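Local coordinates for uncharacterized protein Q64V53_BACFR (PDB 2RA8), which is of unknown function but joins an N-terminal WGR domain to leucine-rich repeats, an architecture that may serve binding to other macromolecules, at residues 246-257 / 272-283. Sequence-based numbering, arbitrary orientation.
Sequences FSKDRFPNLKWL and FLESDILPQLET
Q280 reaches across to the turn F251-L254 and spends both N-H groups of its amide there: NE2 donates to F251 O at 2.9 Å and to L254 O at 3.0 Å. L254 O is met on a lone pair and lies close to the plane of the Q280 amide, from which F251 O is tilted. CG of Q280 lies between its backbone N and carbonyl carbon (chi1 74°), and the chain runs straight on from there to the turn. OE1 lies against K248 CB and accepts from a water that also donates to P252 O.

D276 is gripped at both oxygens. The backbone N of K248 donates to OD1 at 3.1 Å, while K248 NZ, brought round by a bend at chi4, forms a salt bridge with OD2 at 2.9 Å; each arrives from above the carboxylate plane. Beside it, S275 OG donates to F246 O (2.6 Å) and accepts from I277 N in an ST turn.

Among the apolar groups, the edge of F246 meets the face of F272 in a T-shaped pair, planes at 82°. L254 CD2 packs on I277 CD1, L257 on F272 and L281. Over the W256 six-membered ring sits T283 CG2, a CH-pi contact.

K255 O accepts from both E282 N and T283 N, leading into the parallel bridge W256-T283. The contact closes the beta-alpha-beta unit of strand 256-260, helix 265-274 and strand 283-285; such parallel neighbouring strands, with leucines, isoleucine and phenylalanines packed between successive coils, are characteristic of a leucine-rich repeat solenoid.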
loop_
_atom_site.group_PDB
_atom_site.type_symbol
_atom_site.label_atom_id
_atom_site.label_comp_id
_atom_site.label_asym_id
_atom_site.label_seq_id
_atom_site.Cartn_x
_atom_site.Cartn_y
_atom_site.Cartn_z
ATOM N N PHE A 246 21.631 -23.871 -0.131
ATOM C CA PHE A 246 20.974 -24.723 0.849
ATOM C C PHE A 246 21.983 -25.664 1.494
ATOM O O PHE A 246 21.887 -26.883 1.361
ATOM C CB PHE A 246 19.862 -25.533 0.161
ATOM C CG PHE A 246 18.696 -24.693 -0.327
ATOM C CD1 PHE A 246 17.458 -24.769 0.310
ATOM C CD2 PHE A 246 18.831 -23.859 -1.430
ATOM C CE1 PHE A 246 16.364 -24.023 -0.153
ATOM C CE2 PHE A 246 17.743 -23.113 -1.897
ATOM C CZ PHE A 246 16.515 -23.201 -1.258
ATOM N N SER A 247 22.949 -25.098 2.210
ATOM C CA SER A 247 23.989 -25.894 2.852
ATOM C C SER A 247 24.301 -25.447 4.255
ATOM O O SER A 247 24.673 -24.293 4.480
ATOM C CB SER A 247 25.267 -25.835 2.009
ATOM O OG SER A 247 26.393 -26.261 2.758
ATOM N N LYS A 248 24.164 -26.354 5.217
ATOM C CA LYS A 248 24.453 -26.006 6.598
ATOM C C LYS A 248 25.912 -25.627 6.760
ATOM O O LYS A 248 26.256 -24.776 7.582
ATOM C CB LYS A 248 24.100 -27.166 7.544
ATOM C CG LYS A 248 24.938 -28.424 7.379
ATOM C CD LYS A 248 24.559 -29.446 8.449
ATOM C CE LYS A 248 25.516 -30.629 8.472
ATOM N NZ LYS A 248 25.596 -31.317 7.157
ATOM N N ASP A 249 26.783 -26.248 5.973
ATOM C CA ASP A 249 28.203 -25.930 6.052
ATOM C C ASP A 249 28.449 -24.494 5.617
ATOM O O ASP A 249 29.307 -23.805 6.174
ATOM C CB ASP A 249 29.030 -26.882 5.176
ATOM C CG ASP A 249 29.052 -28.305 5.714
ATOM O OD1 ASP A 249 29.270 -28.481 6.932
ATOM O OD2 ASP A 249 28.859 -29.248 4.916
ATOM N N ARG A 250 27.686 -24.024 4.632
ATOM C CA ARG A 250 27.858 -22.656 4.151
ATOM C C ARG A 250 27.308 -21.624 5.121
ATOM O O ARG A 250 27.972 -20.626 5.423
ATOM C CB ARG A 250 27.181 -22.488 2.791
ATOM C CG ARG A 250 27.343 -21.092 2.176
ATOM C CD ARG A 250 26.637 -21.006 0.832
ATOM N NE ARG A 250 27.157 -21.987 -0.112
ATOM C CZ ARG A 250 28.319 -21.872 -0.744
ATOM N NH1 ARG A 250 29.086 -20.809 -0.540
ATOM N NH2 ARG A 250 28.722 -22.829 -1.572
ATOM N N PHE A 251 26.098 -21.870 5.621
ATOM C CA PHE A 251 25.428 -20.964 6.555
ATOM C C PHE A 251 25.078 -21.724 7.811
ATOM O O PHE A 251 23.909 -22.052 8.047
ATOM C CB PHE A 251 24.136 -20.420 5.906
ATOM C CG PHE A 251 24.369 -19.682 4.611
ATOM C CD1 PHE A 251 23.658 -20.019 3.465
ATOM C CD2 PHE A 251 25.277 -18.634 4.546
ATOM C CE1 PHE A 251 23.851 -19.320 2.271
ATOM C CE2 PHE A 251 25.471 -17.933 3.350
ATOM C CZ PHE A 251 24.755 -18.280 2.219
ATOM N N PRO A 252 26.077 -22.015 8.661
ATOM C CA PRO A 252 25.811 -22.758 9.895
ATOM C C PRO A 252 24.904 -22.103 10.919
ATOM O O PRO A 252 24.440 -22.763 11.848
ATOM C CB PRO A 252 27.217 -23.032 10.436
ATOM C CG PRO A 252 27.985 -21.837 9.967
ATOM C CD PRO A 252 27.509 -21.691 8.544
ATOM N N ASN A 253 24.636 -20.811 10.768
ATOM C CA ASN A 253 23.768 -20.124 11.725
ATOM C C ASN A 253 22.494 -19.593 11.113
ATOM O O ASN A 253 21.752 -18.864 11.765
ATOM C CB ASN A 253 24.518 -18.970 12.400
ATOM C CG ASN A 253 25.641 -19.458 13.303
ATOM O OD1 ASN A 253 25.408 -20.190 14.258
ATOM N ND2 ASN A 253 26.864 -19.050 12.998
ATOM N N LEU A 254 22.228 -19.961 9.865
ATOM C CA LEU A 254 21.018 -19.495 9.181
ATOM C C LEU A 254 19.744 -20.007 9.859
ATOM O O LEU A 254 19.672 -21.169 10.265
ATOM C CB LEU A 254 21.034 -19.945 7.722
ATOM C CG LEU A 254 20.121 -19.150 6.782
ATOM C CD1 LEU A 254 20.710 -17.769 6.532
ATOM C CD2 LEU A 254 19.968 -19.892 5.471
ATOM N N LYS A 255 18.752 -19.126 10.008
ATOM C CA LYS A 255 17.467 -19.469 10.632
ATOM C C LYS A 255 16.323 -19.233 9.669
ATOM O O LYS A 255 15.311 -19.935 9.702
ATOM C CB LYS A 255 17.199 -18.603 11.866
ATOM C CG LYS A 255 18.104 -18.852 13.051
ATOM C CD LYS A 255 17.693 -17.981 14.235
ATOM C CE LYS A 255 18.614 -18.185 15.433
ATOM N NZ LYS A 255 20.024 -17.812 15.130
ATOM N N TRP A 256 16.472 -18.214 8.829
ATOM C CA TRP A 256 15.450 -17.859 7.849
ATOM C C TRP A 256 16.069 -17.895 6.478
ATOM O O TRP A 256 17.046 -17.197 6.206
ATOM C CB TRP A 256 14.902 -16.442 8.153
ATOM C CG TRP A 256 13.784 -15.946 7.253
ATOM C CD1 TRP A 256 13.762 -15.953 5.889
ATOM C CD2 TRP A 256 12.565 -15.318 7.674
ATOM N NE1 TRP A 256 12.598 -15.365 5.428
ATOM C CE2 TRP A 256 11.851 -14.968 6.500
ATOM C CE3 TRP A 256 12.007 -15.021 8.922
ATOM C CZ2 TRP A 256 10.609 -14.329 6.550
ATOM C CZ3 TRP A 256 10.771 -14.390 8.970
ATOM C CH2 TRP A 256 10.085 -14.051 7.788
ATOM N N LEU A 257 15.528 -18.740 5.609
ATOM C CA LEU A 257 16.007 -18.836 4.235
ATOM C C LEU A 257 14.841 -18.649 3.301
ATOM O O LEU A 257 13.776 -19.242 3.493
ATOM C CB LEU A 257 16.645 -20.195 3.961
ATOM C CG LEU A 257 17.019 -20.512 2.497
ATOM C CD1 LEU A 257 17.991 -19.460 1.920
ATOM C CD2 LEU A 257 17.650 -21.894 2.456
ATOM N N PHE A 272 14.343 -27.120 -0.477
ATOM C CA PHE A 272 14.269 -27.118 0.973
ATOM C C PHE A 272 14.239 -28.529 1.503
ATOM O O PHE A 272 15.085 -28.920 2.308
ATOM C CB PHE A 272 13.010 -26.371 1.455
ATOM C CG PHE A 272 13.197 -24.883 1.598
ATOM C CD1 PHE A 272 13.894 -24.355 2.680
ATOM C CD2 PHE A 272 12.689 -24.010 0.645
ATOM C CE1 PHE A 272 14.077 -22.980 2.804
ATOM C CE2 PHE A 272 12.872 -22.637 0.768
ATOM C CZ PHE A 272 13.566 -22.129 1.849
ATOM N N LEU A 273 13.270 -29.312 1.032
ATOM C CA LEU A 273 13.093 -30.683 1.504
ATOM C C LEU A 273 14.280 -31.591 1.366
ATOM O O LEU A 273 14.499 -32.445 2.219
ATOM C CB LEU A 273 11.877 -31.326 0.823
ATOM C CG LEU A 273 10.525 -30.639 1.090
ATOM C CD1 LEU A 273 9.434 -31.299 0.276
ATOM C CD2 LEU A 273 10.193 -30.710 2.566
ATOM N N GLU A 274 15.068 -31.408 0.312
ATOM C CA GLU A 274 16.232 -32.259 0.084
ATOM C C GLU A 274 17.517 -31.736 0.667
ATOM O O GLU A 274 18.549 -32.404 0.585
ATOM C CB GLU A 274 16.440 -32.458 -1.412
ATOM C CG GLU A 274 16.667 -31.158 -2.156
ATOM C CD GLU A 274 16.769 -31.348 -3.656
ATOM O OE1 GLU A 274 16.025 -32.189 -4.206
ATOM O OE2 GLU A 274 17.580 -30.639 -4.287
ATOM N N SER A 275 17.469 -30.551 1.269
ATOM C CA SER A 275 18.664 -29.924 1.829
ATOM C C SER A 275 19.043 -30.334 3.235
ATOM O O SER A 275 18.198 -30.751 4.034
ATOM C CB SER A 275 18.504 -28.400 1.784
ATOM O OG SER A 275 19.639 -27.742 2.321
ATOM N N ASP A 276 20.329 -30.204 3.551
ATOM C CA ASP A 276 20.803 -30.547 4.879
ATOM C C ASP A 276 20.690 -29.346 5.788
ATOM O O ASP A 276 20.919 -29.446 6.988
ATOM C CB ASP A 276 22.257 -31.044 4.819
ATOM C CG ASP A 276 23.248 -29.939 4.501
ATOM O OD1 ASP A 276 22.831 -28.864 4.022
ATOM O OD2 ASP A 276 24.456 -30.159 4.727
ATOM N N ILE A 277 20.321 -28.200 5.221
ATOM C CA ILE A 277 20.175 -26.985 6.015
ATOM C C ILE A 277 18.815 -26.933 6.685
ATOM O O ILE A 277 18.676 -26.366 7.771
ATOM C CB ILE A 277 20.395 -25.697 5.140
ATOM C CG1 ILE A 277 20.617 -24.476 6.047
ATOM C CG2 ILE A 277 19.177 -25.443 4.236
ATOM C CD1 ILE A 277 21.213 -23.268 5.324
ATOM N N LEU A 278 17.812 -27.554 6.065
ATOM C CA LEU A 278 16.442 -27.547 6.600
ATOM C C LEU A 278 16.287 -27.862 8.082
ATOM O O LEU A 278 15.543 -27.185 8.790
ATOM C CB LEU A 278 15.546 -28.498 5.785
ATOM C CG LEU A 278 14.079 -28.635 6.238
ATOM C CD1 LEU A 278 13.394 -27.274 6.253
ATOM C CD2 LEU A 278 13.347 -29.575 5.299
ATOM N N PRO A 279 16.977 -28.898 8.587
ATOM C CA PRO A 279 16.842 -29.218 10.012
ATOM C C PRO A 279 17.095 -28.083 10.995
ATOM O O PRO A 279 16.492 -28.050 12.068
ATOM C CB PRO A 279 17.831 -30.360 10.199
ATOM C CG PRO A 279 17.732 -31.085 8.886
ATOM C CD PRO A 279 17.753 -29.941 7.888
ATOM N N GLN A 280 17.977 -27.150 10.644
ATOM C CA GLN A 280 18.300 -26.033 11.535
ATOM C C GLN A 280 17.422 -24.803 11.381
ATOM O O GLN A 280 17.382 -23.949 12.271
ATOM C CB GLN A 280 19.746 -25.585 11.318
ATOM C CG GLN A 280 19.946 -24.806 10.027
ATOM C CD GLN A 280 21.404 -24.525 9.731
ATOM O OE1 GLN A 280 22.217 -25.445 9.657
ATOM N NE2 GLN A 280 21.742 -23.250 9.551
ATOM N N LEU A 281 16.723 -24.701 10.254
ATOM C CA LEU A 281 15.874 -23.541 9.982
ATOM C C LEU A 281 14.670 -23.383 10.858
ATOM O O LEU A 281 14.109 -24.354 11.346
ATOM C CB LEU A 281 15.386 -23.561 8.533
ATOM C CG LEU A 281 16.427 -23.456 7.416
ATOM C CD1 LEU A 281 15.725 -23.503 6.063
ATOM C CD2 LEU A 281 17.197 -22.159 7.567
ATOM N N GLU A 282 14.265 -22.136 11.054
ATOM C CA GLU A 282 13.076 -21.837 11.831
ATOM C C GLU A 282 12.033 -21.410 10.836
ATOM O O GLU A 282 10.843 -21.674 11.011
ATOM C CB GLU A 282 13.308 -20.673 12.798
ATOM C CG GLU A 282 14.426 -20.881 13.794
ATOM C CD GLU A 282 14.463 -19.798 14.857
ATOM O OE1 GLU A 282 14.307 -18.608 14.508
ATOM O OE2 GLU A 282 14.654 -20.136 16.043
ATOM N N THR A 283 12.476 -20.746 9.772
ATOM C CA THR A 283 11.549 -20.243 8.760
ATOM C C THR A 283 11.872 -20.638 7.337
ATOM O O THR A 283 12.998 -20.479 6.869
ATOM C CB THR A 283 11.469 -18.691 8.825
ATOM O OG1 THR A 283 11.126 -18.286 10.158
ATOM C CG2 THR A 283 10.408 -18.157 7.846
HETATM O O HOH W 1 22.132 -29.612 1.287
HETATM O O HOH W 2 26.394 -28.549 3.985
HETATM O O HOH W 3 24.325 -25.692 11.246
#